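Local structure of type III restriction-modification enzyme EcoP15I Res subunit (Escherichia coli, 4ZCF) at residues 112-116 and 117-121; 265-268 and 269-273; 756-760 and 761-765. The protein cuts DNA as the restriction subunit of a type III enzyme, acting with the Mod subunit and carrying an ATP-dependent helicase-like domain and an endonuclease domain. All blocks are in the same frame, centred on the assembly; numbering follows the deposited sequence.

Interaction 1 of 3, residues 112-116 and 117-121; sequences IIVPT and LSIKA. With AMP (adenosine monophosphate), chain H; nucleotides of chain E.
The ring of Pro115 turns its CG and CD atoms to the terminal methyl of Ile119, with CD 3.7 Å from CD1 of Ile119 and the two side chains crossing at roughly a right angle; Arg230 and Phe231 also touch the ring. The Thr116-Leu117 peptide, the second flat group, is used twice: its carbonyl serves the helix and its N-H serves DNA. This is the strand-loop-helix passage that follows strand 109-113 in the helicase-like domain, and its Pro-Thr sequence is consistent with motif Ia of superfamily 2 helicases. Thr116 O accepts from Lys120 N at 2.9 Å, the donor tilted 26° from the carbonyl plane, while Leu117 N donates to OP1 of DA5 in chain E at 3.1 Å and an almost straight 163°. Thr116 OG1 adds a weak bond to the same phosphate oxygen. Val114 packs against the first helical turn, its CG2 3.7 Å from CB of Lys120, the two side chains again roughly perpendicular. Beyond that point the lysine chain bends away, and its NZ is bonded to Val149 O and Asn187 OD1. Because CG2 of Ile119 stands anti to the backbone N (CG1 at chi1 -62°), this methyl meets both Val114 and the phosphate of AMP. CG2 of Ile119 lies 3.8 Å from CG1 of Val114 and 3.4 Å from O3P of AMP, a van der Waals approach to the phosphate.

Interaction 2 of 3, residues 265-268 and 269-273; sequences YRLT and AVDAF
Asp271 OD2 is approached by two donors of Thr268. The sounder bond comes from the backbone: Thr268 N donates to Asp271 OD2 at 3.1 Å with an N-H...O angle of 160°, reaching the carboxylate on its anti side and 34° out of its plane. The threonine hydroxyl also appears to donate to OD2, but Thr268 OG1 is modelled too near a neighbouring atom for its place to be sure. The return bond, from Asp271 N to Thr268 OG1 at 3.2 Å, shares that doubt. In the first turn of the helix Ala272 N donates to Thr268 O at 3.1 Å. Leu267 lays CD1 3.8 Å from CB of Asp271, an apolar touch beside the polar exchange. Replacing Asp271 by alanine removes the carboxylate, which would probably leave the Thr268 N-H without this acceptor and the start of the helix without its capping box. Strand 263-267, an outermost strand of the parallel sheet, pairs with Ser83 on strand 79-84, and the axes of residues 265-267 and 269-273 make an angle of 53°. The reciprocal exchange between Thr268 and Asp271 at this turn is a capping box.

Interaction 3 of 3, residues 756-760 and 761-765; sequences IFVKH and GTLHK
Ile756 meets Leu763 tip to tip, CD1 of the isoleucine 3.5 Å from CD2 of the leucine, across the short turn that joins helix 745-756 to helix 760-769. It is a tight helix-to-helix turn with an N-cap at Lys759, and here the carbonyl of the N-cap residue receives the first bonds of the new helix. Phe757 points away and packs on Asn624 of a neighbouring subunit, probably Mod. Val758 turns back inward: its CG2 lies 3.6 Å from CG of Leu763, the side chains crossing at a slant, and also borders the hydroxyl of Thr762. Phe691 and Phe695 of helix 688-701 close around this apolar patch. Lys759 holds the N-cap position, and its carbonyl oxygen takes several donors. Leu763 N donates to Lys759 O at 3.2 Å, and Thr762 OG1 donates to the same Lys759 O at 3.2 Å, both from one face of the carbonyl plane; Thr762 N adds a weak bond. The hydroxyl reaches it because Thr762 OG1 sits between its own backbone N and carbonyl carbon (chi1 66°). The lysine tip leads away to Ser613 O of the neighbouring subunit. His760 begins the helix, and its O accepts from His764 N at 3.1 Å while CB of His764 lies 3.3 Å from that oxygen.

From the N terminus, the three contacts come in series, none nested in or crossing another, and each closes only the short turn at the start of one helix. Interaction 1 leads from strand 109-113 into helix 117-128, and interaction 2 from strand 263-267 into helix 269-274; both strands belong to one parallel sheet, the first inside it and the second an outermost strand of it within this chain. Their centres are about 23 Å apart. Only interaction 1 touches AMP and DNA. Interaction 3 comes much later, its centre about 40 Å from that of interaction 2, where two helices meet against another protein chain. Each contact thus lies where a helix begins, two in the helicase-like domain and one against another protein chain.

Interaction 1 of 3, residues 112-116 and 117-121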
ATOM      1  N   ILE C 112      11.765  15.006 -13.978  1.00 39.94           N
ATOM      2  CA  ILE C 112      11.226  15.191 -15.330  1.00 39.78           C
ATOM      3  C   ILE C 112       9.917  15.940 -15.144  1.00 45.55           C
ATOM      4  O   ILE C 112       8.954  15.357 -14.616  1.00 46.98           O
ATOM      5  CB  ILE C 112      10.975  13.872 -16.133  1.00 42.07           C
ATOM      6  CG1 ILE C 112      12.272  13.103 -16.400  1.00 41.22           C
ATOM      7  CG2 ILE C 112      10.231  14.164 -17.455  1.00 42.27           C
ATOM      8  CD1 ILE C 112      12.027  11.669 -16.862  1.00 40.29           C
ATOM      9  N   ILE C 113       9.875  17.219 -15.570  1.00 39.81           N
ATOM     10  CA  ILE C 113       8.665  18.012 -15.441  1.00 38.99           C
ATOM     11  C   ILE C 113       7.867  18.044 -16.760  1.00 45.92           C
ATOM     12  O   ILE C 113       8.396  18.412 -17.816  1.00 45.39           O
ATOM     13  CB  ILE C 113       8.878  19.358 -14.709  1.00 41.36           C
ATOM     14  CG1 ILE C 113       9.671  19.116 -13.400  1.00 41.23           C
ATOM     15  CG2 ILE C 113       7.516  20.050 -14.425  1.00 43.04           C
ATOM     16  CD1 ILE C 113      10.019  20.301 -12.532  1.00 45.45           C
ATOM     17  N   VAL C 114       6.617  17.545 -16.698  1.00 43.60           N
ATOM     18  CA  VAL C 114       5.733  17.413 -17.857  1.00 43.48           C
ATOM     19  C   VAL C 114       4.506  18.323 -17.700  1.00 49.27           C
ATOM     20  O   VAL C 114       4.171  18.655 -16.571  1.00 50.20           O
ATOM     21  CB  VAL C 114       5.403  15.927 -18.247  1.00 46.04           C
ATOM     22  CG1 VAL C 114       6.666  15.159 -18.648  1.00 44.48           C
ATOM     23  CG2 VAL C 114       4.630  15.193 -17.151  1.00 45.40           C
ATOM     24  N   PRO C 115       3.881  18.848 -18.772  1.00 46.13           N
ATOM     25  CA  PRO C 115       2.779  19.798 -18.553  1.00 46.52           C
ATOM     26  C   PRO C 115       1.363  19.206 -18.540  1.00 52.48           C
ATOM     27  O   PRO C 115       0.404  19.914 -18.184  1.00 52.03           O
ATOM     28  CB  PRO C 115       2.928  20.740 -19.747  1.00 47.87           C
ATOM     29  CG  PRO C 115       3.478  19.858 -20.855  1.00 51.46           C
ATOM     30  CD  PRO C 115       4.169  18.682 -20.217  1.00 47.22           C
ATOM     31  N   THR C 116       1.239  17.922 -18.957  1.00 49.66           N
ATOM     32  CA  THR C 116      -0.003  17.216 -19.258  1.00 49.54           C
ATOM     33  C   THR C 116      -0.026  15.748 -18.788  1.00 53.28           C
ATOM     34  O   THR C 116       1.030  15.126 -18.680  1.00 54.87           O
ATOM     35  CB  THR C 116      -0.248  17.455 -20.775  1.00 55.72           C
ATOM     36  OG1 THR C 116      -1.260  18.446 -20.988  1.00 54.67           O
ATOM     37  CG2 THR C 116      -0.466  16.215 -21.578  1.00 54.87           C
ATOM     38  N   LEU C 117      -1.231  15.206 -18.494  1.00 46.95           N
ATOM     39  CA  LEU C 117      -1.394  13.814 -18.066  1.00 44.57           C
ATOM     40  C   LEU C 117      -1.063  12.813 -19.165  1.00 49.00           C
ATOM     41  O   LEU C 117      -0.534  11.742 -18.856  1.00 49.26           O
ATOM     42  CB  LEU C 117      -2.793  13.536 -17.520  1.00 43.38           C
ATOM     43  CG  LEU C 117      -3.161  14.166 -16.188  1.00 45.29           C
ATOM     44  CD1 LEU C 117      -4.625  13.924 -15.885  1.00 44.02           C
ATOM     45  CD2 LEU C 117      -2.239  13.694 -15.046  1.00 41.85           C
ATOM     46  N   SER C 118      -1.372  13.155 -20.436  1.00 45.27           N
ATOM     47  CA  SER C 118      -1.091  12.314 -21.607  1.00 45.40           C
ATOM     48  C   SER C 118       0.426  12.189 -21.847  1.00 48.99           C
ATOM     49  O   SER C 118       0.915  11.107 -22.184  1.00 49.23           O
ATOM     50  CB  SER C 118      -1.762  12.879 -22.852  1.00 50.64           C
ATOM     51  OG  SER C 118      -3.122  13.219 -22.637  1.00 64.32           O
ATOM     52  N   ILE C 119       1.161  13.295 -21.688  1.00 44.47           N
ATOM     53  CA  ILE C 119       2.614  13.306 -21.796  1.00 44.20           C
ATOM     54  C   ILE C 119       3.171  12.541 -20.570  1.00 46.04           C
ATOM     55  O   ILE C 119       4.104  11.760 -20.730  1.00 44.92           O
ATOM     56  CB  ILE C 119       3.195  14.749 -21.953  1.00 47.78           C
ATOM     57  CG1 ILE C 119       2.689  15.428 -23.250  1.00 47.93           C
ATOM     58  CG2 ILE C 119       4.732  14.746 -21.899  1.00 48.88           C
ATOM     59  CD1 ILE C 119       3.008  17.000 -23.357  1.00 53.31           C
ATOM     60  N   LYS C 120       2.555  12.707 -19.377  1.00 42.19           N
ATOM     61  CA  LYS C 120       2.966  11.970 -18.169  1.00 42.84           C
ATOM     62  C   LYS C 120       2.791  10.474 -18.376  1.00 47.14           C
ATOM     63  O   LYS C 120       3.708   9.730 -18.092  1.00 47.80           O
ATOM     64  CB  LYS C 120       2.183  12.434 -16.919  1.00 46.34           C
ATOM     65  CG  LYS C 120       2.836  12.004 -15.599  1.00 48.83           C
ATOM     66  CD  LYS C 120       2.203  12.682 -14.396  1.00 50.41           C
ATOM     67  CE  LYS C 120       1.145  11.841 -13.727  1.00 43.98           C
ATOM     68  NZ  LYS C 120       0.604  12.518 -12.520  1.00 48.38           N
ATOM     69  N   ALA C 121       1.644  10.043 -18.926  1.00 44.50           N
ATOM     70  CA  ALA C 121       1.355   8.634 -19.215  1.00 44.34           C
ATOM     71  C   ALA C 121       2.287   8.047 -20.289  1.00 50.25           C
ATOM     72  O   ALA C 121       2.776   6.929 -20.116  1.00 51.32           O
ATOM     73  CB  ALA C 121      -0.106   8.459 -19.600  1.00 44.69           C
TER
HETATM   74  P   AMP H1001       6.641  13.501 -25.301  1.00149.65           P
HETATM   75  O1P AMP H1001       5.699  14.643 -25.221  1.00149.75           O
HETATM   76  O2P AMP H1001       7.804  14.065 -26.030  1.00150.01           O
HETATM   77  O3P AMP H1001       7.143  13.332 -23.914  1.00150.41           O
HETATM   78  O5' AMP H1001       6.007  12.167 -25.905  1.00146.20           O
HETATM   79  C5' AMP H1001       6.582  11.551 -27.044  1.00142.34           C
HETATM   80  C4' AMP H1001       6.463  10.062 -26.989  1.00137.95           C
HETATM   81  O4' AMP H1001       7.080   9.458 -28.160  1.00136.59           O
HETATM   82  C3' AMP H1001       7.204   9.520 -25.817  1.00135.05           C
HETATM   83  O3' AMP H1001       6.306   9.404 -24.714  1.00133.05           O
HETATM   84  C2' AMP H1001       7.763   8.226 -26.252  1.00135.17           C
HETATM   85  O2' AMP H1001       6.868   7.152 -25.930  1.00135.54           O
HETATM   86  C1' AMP H1001       7.874   8.312 -27.740  1.00135.26           C
HETATM   87  N9  AMP H1001       9.196   8.380 -28.219  1.00133.99           N
HETATM   88  C8  AMP H1001       9.988   9.412 -28.009  1.00133.10           C
HETATM   89  N7  AMP H1001      11.183   9.205 -28.628  1.00131.98           N
HETATM   90  C5  AMP H1001      11.058   7.917 -29.322  1.00131.72           C
HETATM   91  C6  AMP H1001      11.856   7.077 -30.149  1.00129.99           C
HETATM   92  N6  AMP H1001      13.178   7.449 -30.502  1.00128.94           N
HETATM   93  N1  AMP H1001      11.331   5.906 -30.593  1.00129.48           N
HETATM   94  C2  AMP H1001      10.105   5.518 -30.274  1.00129.84           C
HETATM   95  N3  AMP H1001       9.302   6.249 -29.505  1.00130.84           N
HETATM   96  C4  AMP H1001       9.704   7.441 -29.003  1.00132.55           C
ATOM     97  P    DA E   5      -4.907  17.073 -18.546  1.00 57.67           P
ATOM     98  OP1  DA E   5      -3.659  16.926 -19.340  1.00 58.81           O
ATOM     99  OP2  DA E   5      -5.873  15.944 -18.547  1.00 57.85           O
ATOM    100  O5'  DA E   5      -4.458  17.460 -17.065  1.00 54.21           O
ATOM    101  C5'  DA E   5      -5.461  17.771 -16.140  1.00 52.26           C
ATOM    102  C4'  DA E   5      -4.923  18.278 -14.814  1.00 50.42           C
ATOM    103  O4'  DA E   5      -5.656  19.491 -14.509  1.00 48.88           O
ATOM    104  C3'  DA E   5      -5.159  17.297 -13.663  1.00 49.89           C
ATOM    105  O3'  DA E   5      -3.962  17.121 -12.868  1.00 49.47           O
ATOM    106  C2'  DA E   5      -6.334  17.886 -12.885  1.00 48.75           C
ATOM    107  C1'  DA E   5      -6.475  19.326 -13.372  1.00 47.69           C
ATOM    108  N9   DA E   5      -7.854  19.778 -13.630  1.00 45.65           N
ATOM    109  C8   DA E   5      -8.763  19.279 -14.545  1.00 44.58           C
ATOM    110  N7   DA E   5      -9.938  19.864 -14.495  1.00 43.50           N
ATOM    111  C5   DA E   5      -9.793  20.825 -13.487  1.00 43.04           C
ATOM    112  C6   DA E   5     -10.672  21.781 -12.907  1.00 43.18           C
ATOM    113  N6   DA E   5     -11.921  21.997 -13.342  1.00 42.85           N
ATOM    114  N1   DA E   5     -10.182  22.611 -11.945  1.00 43.33           N
ATOM    115  C2   DA E   5      -8.940  22.433 -11.486  1.00 42.86           C
ATOM    116  N3   DA E   5      -8.042  21.569 -11.955  1.00 43.30           N
ATOM    117  C4   DA E   5      -8.519  20.795 -12.955  1.00 43.58           C
TER

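Interaction 2 of 3, residues 265-268 and 269-273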
ATOM      1  N   TYR C 265      21.318  23.238 -29.073  1.00 49.49           N
ATOM      2  CA  TYR C 265      21.012  22.381 -30.207  1.00 48.54           C
ATOM      3  C   TYR C 265      19.687  22.788 -30.858  1.00 53.01           C
ATOM      4  O   TYR C 265      18.740  23.093 -30.156  1.00 52.49           O
ATOM      5  CB  TYR C 265      21.018  20.896 -29.759  1.00 49.56           C
ATOM      6  CG  TYR C 265      20.733  19.904 -30.867  1.00 51.52           C
ATOM      7  CD1 TYR C 265      21.693  19.609 -31.830  1.00 53.63           C
ATOM      8  CD2 TYR C 265      19.495  19.276 -30.968  1.00 52.18           C
ATOM      9  CE1 TYR C 265      21.408  18.758 -32.896  1.00 54.97           C
ATOM     10  CE2 TYR C 265      19.208  18.405 -32.016  1.00 53.09           C
ATOM     11  CZ  TYR C 265      20.174  18.136 -32.970  1.00 60.30           C
ATOM     12  OH  TYR C 265      19.909  17.265 -33.995  1.00 60.37           O
ATOM     13  N   ARG C 266      19.628  22.793 -32.200  1.00 51.87           N
ATOM     14  CA  ARG C 266      18.438  23.119 -32.983  1.00 52.55           C
ATOM     15  C   ARG C 266      18.247  22.224 -34.224  1.00 58.51           C
ATOM     16  O   ARG C 266      19.008  22.298 -35.198  1.00 58.10           O
ATOM     17  CB  ARG C 266      18.392  24.611 -33.344  1.00 53.64           C
ATOM     18  CG  ARG C 266      17.055  25.078 -33.914  1.00 63.09           C
ATOM     19  CD  ARG C 266      16.667  26.440 -33.383  1.00 80.59           C
ATOM     20  NE  ARG C 266      17.570  27.497 -33.844  1.00 96.85           N
ATOM     21  CZ  ARG C 266      17.326  28.299 -34.877  1.00113.86           C
ATOM     22  NH1 ARG C 266      16.200  28.176 -35.572  1.00 99.83           N
ATOM     23  NH2 ARG C 266      18.204  29.232 -35.220  1.00100.39           N
ATOM     24  N   LEU C 267      17.218  21.379 -34.160  1.00 56.57           N
ATOM     25  CA  LEU C 267      16.769  20.502 -35.226  1.00 57.03           C
ATOM     26  C   LEU C 267      15.358  20.962 -35.472  1.00 62.19           C
ATOM     27  O   LEU C 267      14.462  20.653 -34.685  1.00 63.34           O
ATOM     28  CB  LEU C 267      16.792  19.027 -34.779  1.00 57.38           C
ATOM     29  CG  LEU C 267      16.243  17.999 -35.775  1.00 62.06           C
ATOM     30  CD1 LEU C 267      17.176  17.825 -36.980  1.00 62.02           C
ATOM     31  CD2 LEU C 267      16.021  16.689 -35.103  1.00 64.10           C
ATOM     32  N   THR C 268      15.184  21.675 -36.567  1.00 58.36           N
ATOM     33  CA  THR C 268      13.941  22.280 -37.002  1.00 72.48           C
ATOM     34  C   THR C 268      13.023  21.387 -37.765  1.00 80.34           C
ATOM     35  O   THR C 268      13.387  20.313 -38.136  1.00 55.78           O
ATOM     36  CB  THR C 268      14.225  23.427 -37.938  1.00 77.95           C
ATOM     37  OG1 THR C 268      15.003  22.932 -39.021  1.00 76.38           O
ATOM     38  CG2 THR C 268      14.983  24.488 -37.219  1.00 74.17           C
ATOM     39  N   ALA C 269      11.822  21.882 -38.001  1.00 64.98           N
ATOM     40  CA  ALA C 269      10.840  21.243 -38.859  1.00 64.52           C
ATOM     41  C   ALA C 269      11.221  21.076 -40.314  1.00 68.62           C
ATOM     42  O   ALA C 269      10.864  20.088 -40.909  1.00 67.88           O
ATOM     43  CB  ALA C 269       9.525  21.966 -38.775  1.00 65.15           C
ATOM     44  N   VAL C 270      11.886  22.052 -40.912  1.00 65.77           N
ATOM     45  CA  VAL C 270      12.451  21.827 -42.231  1.00 65.89           C
ATOM     46  C   VAL C 270      13.535  20.761 -42.280  1.00 69.04           C
ATOM     47  O   VAL C 270      13.500  19.908 -43.123  1.00 69.14           O
ATOM     48  CB  VAL C 270      12.865  23.135 -42.950  1.00 69.95           C
ATOM     49  CG1 VAL C 270      12.031  24.288 -42.471  1.00 69.48           C
ATOM     50  CG2 VAL C 270      14.339  23.444 -42.813  1.00 70.04           C
ATOM     51  N   ASP C 271      14.460  20.765 -41.349  1.00 64.61           N
ATOM     52  CA  ASP C 271      15.450  19.678 -41.308  1.00 64.58           C
ATOM     53  C   ASP C 271      14.793  18.284 -41.209  1.00 68.73           C
ATOM     54  O   ASP C 271      15.213  17.369 -41.919  1.00 69.17           O
ATOM     55  CB  ASP C 271      16.435  19.873 -40.142  1.00 66.58           C
ATOM     56  CG  ASP C 271      17.076  21.246 -40.035  1.00 77.55           C
ATOM     57  OD1 ASP C 271      17.428  21.827 -41.091  1.00 79.63           O
ATOM     58  OD2 ASP C 271      17.272  21.718 -38.897  1.00 80.97           O
ATOM     59  N   ALA C 272      13.747  18.140 -40.349  1.00 63.63           N
ATOM     60  CA  ALA C 272      13.000  16.896 -40.125  1.00 62.49           C
ATOM     61  C   ALA C 272      12.386  16.361 -41.424  1.00 66.38           C
ATOM     62  O   ALA C 272      12.715  15.239 -41.822  1.00 66.32           O
ATOM     63  CB  ALA C 272      11.925  17.104 -39.065  1.00 62.89           C
ATOM     64  N   PHE C 273      11.551  17.189 -42.106  1.00 62.14           N
ATOM     65  CA  PHE C 273      10.896  16.890 -43.383  1.00 61.10           C
ATOM     66  C   PHE C 273      11.901  16.742 -44.545  1.00 66.73           C
ATOM     67  O   PHE C 273      11.745  15.832 -45.356  1.00 66.77           O
ATOM     68  CB  PHE C 273       9.849  17.966 -43.722  1.00 62.21           C
ATOM     69  CG  PHE C 273       8.504  17.849 -43.030  1.00 62.80           C
ATOM     70  CD1 PHE C 273       7.648  16.791 -43.308  1.00 64.51           C
ATOM     71  CD2 PHE C 273       8.059  18.844 -42.164  1.00 64.30           C
ATOM     72  CE1 PHE C 273       6.398  16.696 -42.682  1.00 65.13           C
ATOM     73  CE2 PHE C 273       6.814  18.739 -41.528  1.00 66.49           C
ATOM     74  CZ  PHE C 273       5.988  17.671 -41.800  1.00 64.04           C
TER

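Interaction 3 of 3, residues 756-760 and 761-765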
ATOM      1  N   ILE C 756      35.373  -1.066 -29.188  1.00 67.58           N
ATOM      2  CA  ILE C 756      36.430  -1.199 -30.185  1.00 67.45           C
ATOM      3  C   ILE C 756      36.583  -2.467 -31.022  1.00 72.16           C
ATOM      4  O   ILE C 756      37.469  -2.506 -31.850  1.00 73.07           O
ATOM      5  CB  ILE C 756      37.813  -0.849 -29.624  1.00 70.26           C
ATOM      6  CG1 ILE C 756      38.074  -1.595 -28.337  1.00 70.66           C
ATOM      7  CG2 ILE C 756      37.922   0.631 -29.377  1.00 70.24           C
ATOM      8  CD1 ILE C 756      39.485  -1.450 -27.843  1.00 76.73           C
ATOM      9  N   PHE C 757      35.751  -3.491 -30.868  1.00 67.49           N
ATOM     10  CA  PHE C 757      35.798  -4.458 -29.782  1.00 65.42           C
ATOM     11  C   PHE C 757      37.076  -5.259 -29.675  1.00 64.13           C
ATOM     12  O   PHE C 757      37.363  -6.085 -30.507  1.00 62.44           O
ATOM     13  CB  PHE C 757      34.750  -5.511 -30.123  1.00 67.02           C
ATOM     14  CG  PHE C 757      33.386  -4.963 -30.341  1.00 68.66           C
ATOM     15  CD1 PHE C 757      33.136  -4.089 -31.351  1.00 71.62           C
ATOM     16  CD2 PHE C 757      32.355  -5.335 -29.526  1.00 71.21           C
ATOM     17  CE1 PHE C 757      31.885  -3.574 -31.543  1.00 72.87           C
ATOM     18  CE2 PHE C 757      31.096  -4.830 -29.708  1.00 74.27           C
ATOM     19  CZ  PHE C 757      30.863  -3.940 -30.718  1.00 72.51           C
ATOM     20  N   VAL C 758      37.745  -5.133 -28.548  1.00 57.26           N
ATOM     21  CA  VAL C 758      38.920  -5.959 -28.234  1.00 55.81           C
ATOM     22  C   VAL C 758      38.907  -6.516 -26.808  1.00 58.04           C
ATOM     23  O   VAL C 758      38.373  -5.870 -25.912  1.00 57.99           O
ATOM     24  CB  VAL C 758      40.326  -5.511 -28.798  1.00 59.00           C
ATOM     25  CG1 VAL C 758      40.266  -4.259 -29.671  1.00 58.35           C
ATOM     26  CG2 VAL C 758      41.408  -5.401 -27.731  1.00 58.57           C
ATOM     27  N   LYS C 759      39.440  -7.745 -26.629  1.00 53.50           N
ATOM     28  CA  LYS C 759      39.508  -8.487 -25.371  1.00 53.09           C
ATOM     29  C   LYS C 759      39.972  -7.646 -24.204  1.00 61.09           C
ATOM     30  O   LYS C 759      40.906  -6.863 -24.353  1.00 62.07           O
ATOM     31  CB  LYS C 759      40.416  -9.709 -25.508  1.00 53.57           C
ATOM     32  CG  LYS C 759      39.740 -10.961 -26.037  1.00 52.91           C
ATOM     33  CD  LYS C 759      40.667 -12.161 -25.841  1.00 48.93           C
ATOM     34  CE  LYS C 759      39.928 -13.469 -25.805  1.00 53.95           C
ATOM     35  NZ  LYS C 759      40.553 -14.426 -24.839  1.00 57.79           N
ATOM     36  N   HIS C 760      39.316  -7.810 -23.040  1.00 59.54           N
ATOM     37  CA  HIS C 760      39.645  -7.115 -21.794  1.00 60.11           C
ATOM     38  C   HIS C 760      41.091  -7.393 -21.415  1.00 65.66           C
ATOM     39  O   HIS C 760      41.784  -6.467 -21.019  1.00 66.55           O
ATOM     40  CB  HIS C 760      38.730  -7.578 -20.644  1.00 60.79           C
ATOM     41  CG  HIS C 760      37.384  -6.939 -20.629  1.00 64.65           C
ATOM     42  ND1 HIS C 760      36.345  -7.424 -21.407  1.00 67.19           N
ATOM     43  CD2 HIS C 760      36.927  -5.907 -19.886  1.00 66.85           C
ATOM     44  CE1 HIS C 760      35.302  -6.653 -21.139  1.00 66.63           C
ATOM     45  NE2 HIS C 760      35.603  -5.726 -20.229  1.00 66.90           N
ATOM     46  N   GLY C 761      41.518  -8.658 -21.543  1.00 62.09           N
ATOM     47  CA  GLY C 761      42.862  -9.120 -21.216  1.00 61.56           C
ATOM     48  C   GLY C 761      43.962  -8.573 -22.100  1.00 65.33           C
ATOM     49  O   GLY C 761      45.062  -8.306 -21.615  1.00 64.01           O
ATOM     50  N   THR C 762      43.684  -8.414 -23.409  1.00 62.46           N
ATOM     51  CA  THR C 762      44.675  -7.896 -24.359  1.00 61.91           C
ATOM     52  C   THR C 762      44.845  -6.368 -24.262  1.00 63.74           C
ATOM     53  O   THR C 762      45.935  -5.869 -24.533  1.00 62.78           O
ATOM     54  CB  THR C 762      44.453  -8.452 -25.762  1.00 69.78           C
ATOM     55  OG1 THR C 762      43.218  -7.950 -26.258  1.00 75.79           O
ATOM     56  CG2 THR C 762      44.475  -9.988 -25.797  1.00 64.05           C
ATOM     57  N   LEU C 763      43.772  -5.644 -23.849  1.00 58.29           N
ATOM     58  CA  LEU C 763      43.762  -4.198 -23.622  1.00 57.15           C
ATOM     59  C   LEU C 763      44.542  -3.925 -22.338  1.00 61.79           C
ATOM     60  O   LEU C 763      45.326  -2.982 -22.268  1.00 62.22           O
ATOM     61  CB  LEU C 763      42.314  -3.679 -23.445  1.00 56.80           C
ATOM     62  CG  LEU C 763      41.428  -3.583 -24.679  1.00 60.07           C
ATOM     63  CD1 LEU C 763      39.993  -3.280 -24.305  1.00 59.21           C
ATOM     64  CD2 LEU C 763      41.949  -2.559 -25.645  1.00 62.25           C
ATOM     65  N   HIS C 764      44.321  -4.760 -21.322  1.00 57.57           N
ATOM     66  CA  HIS C 764      44.998  -4.675 -20.038  1.00 57.36           C
ATOM     67  C   HIS C 764      46.502  -4.998 -20.179  1.00 62.68           C
ATOM     68  O   HIS C 764      47.325  -4.356 -19.536  1.00 61.24           O
ATOM     69  CB  HIS C 764      44.305  -5.616 -19.044  1.00 57.48           C
ATOM     70  CG  HIS C 764      45.009  -5.760 -17.740  1.00 60.69           C
ATOM     71  ND1 HIS C 764      45.066  -4.718 -16.830  1.00 62.67           N
ATOM     72  CD2 HIS C 764      45.648  -6.833 -17.223  1.00 62.58           C
ATOM     73  CE1 HIS C 764      45.751  -5.181 -15.799  1.00 62.26           C
ATOM     74  NE2 HIS C 764      46.119  -6.454 -15.989  1.00 62.65           N
ATOM     75  N   LYS C 765      46.846  -5.987 -21.025  1.00 62.27           N
ATOM     76  CA  LYS C 765      48.225  -6.420 -21.271  1.00 63.21           C
ATOM     77  C   LYS C 765      49.066  -5.305 -21.901  1.00 69.16           C
ATOM     78  O   LYS C 765      50.175  -5.053 -21.429  1.00 69.21           O
ATOM     79  CB  LYS C 765      48.270  -7.701 -22.124  1.00 65.38           C
ATOM     80  CG  LYS C 765      48.222  -8.984 -21.305  1.00 77.30           C
ATOM     81  CD  LYS C 765      47.977 -10.207 -22.189  1.00 85.80           C
ATOM     82  CE  LYS C 765      47.315 -11.354 -21.459  1.00 95.29           C
ATOM     83  NZ  LYS C 765      48.207 -11.985 -20.447  1.00104.32           N
TER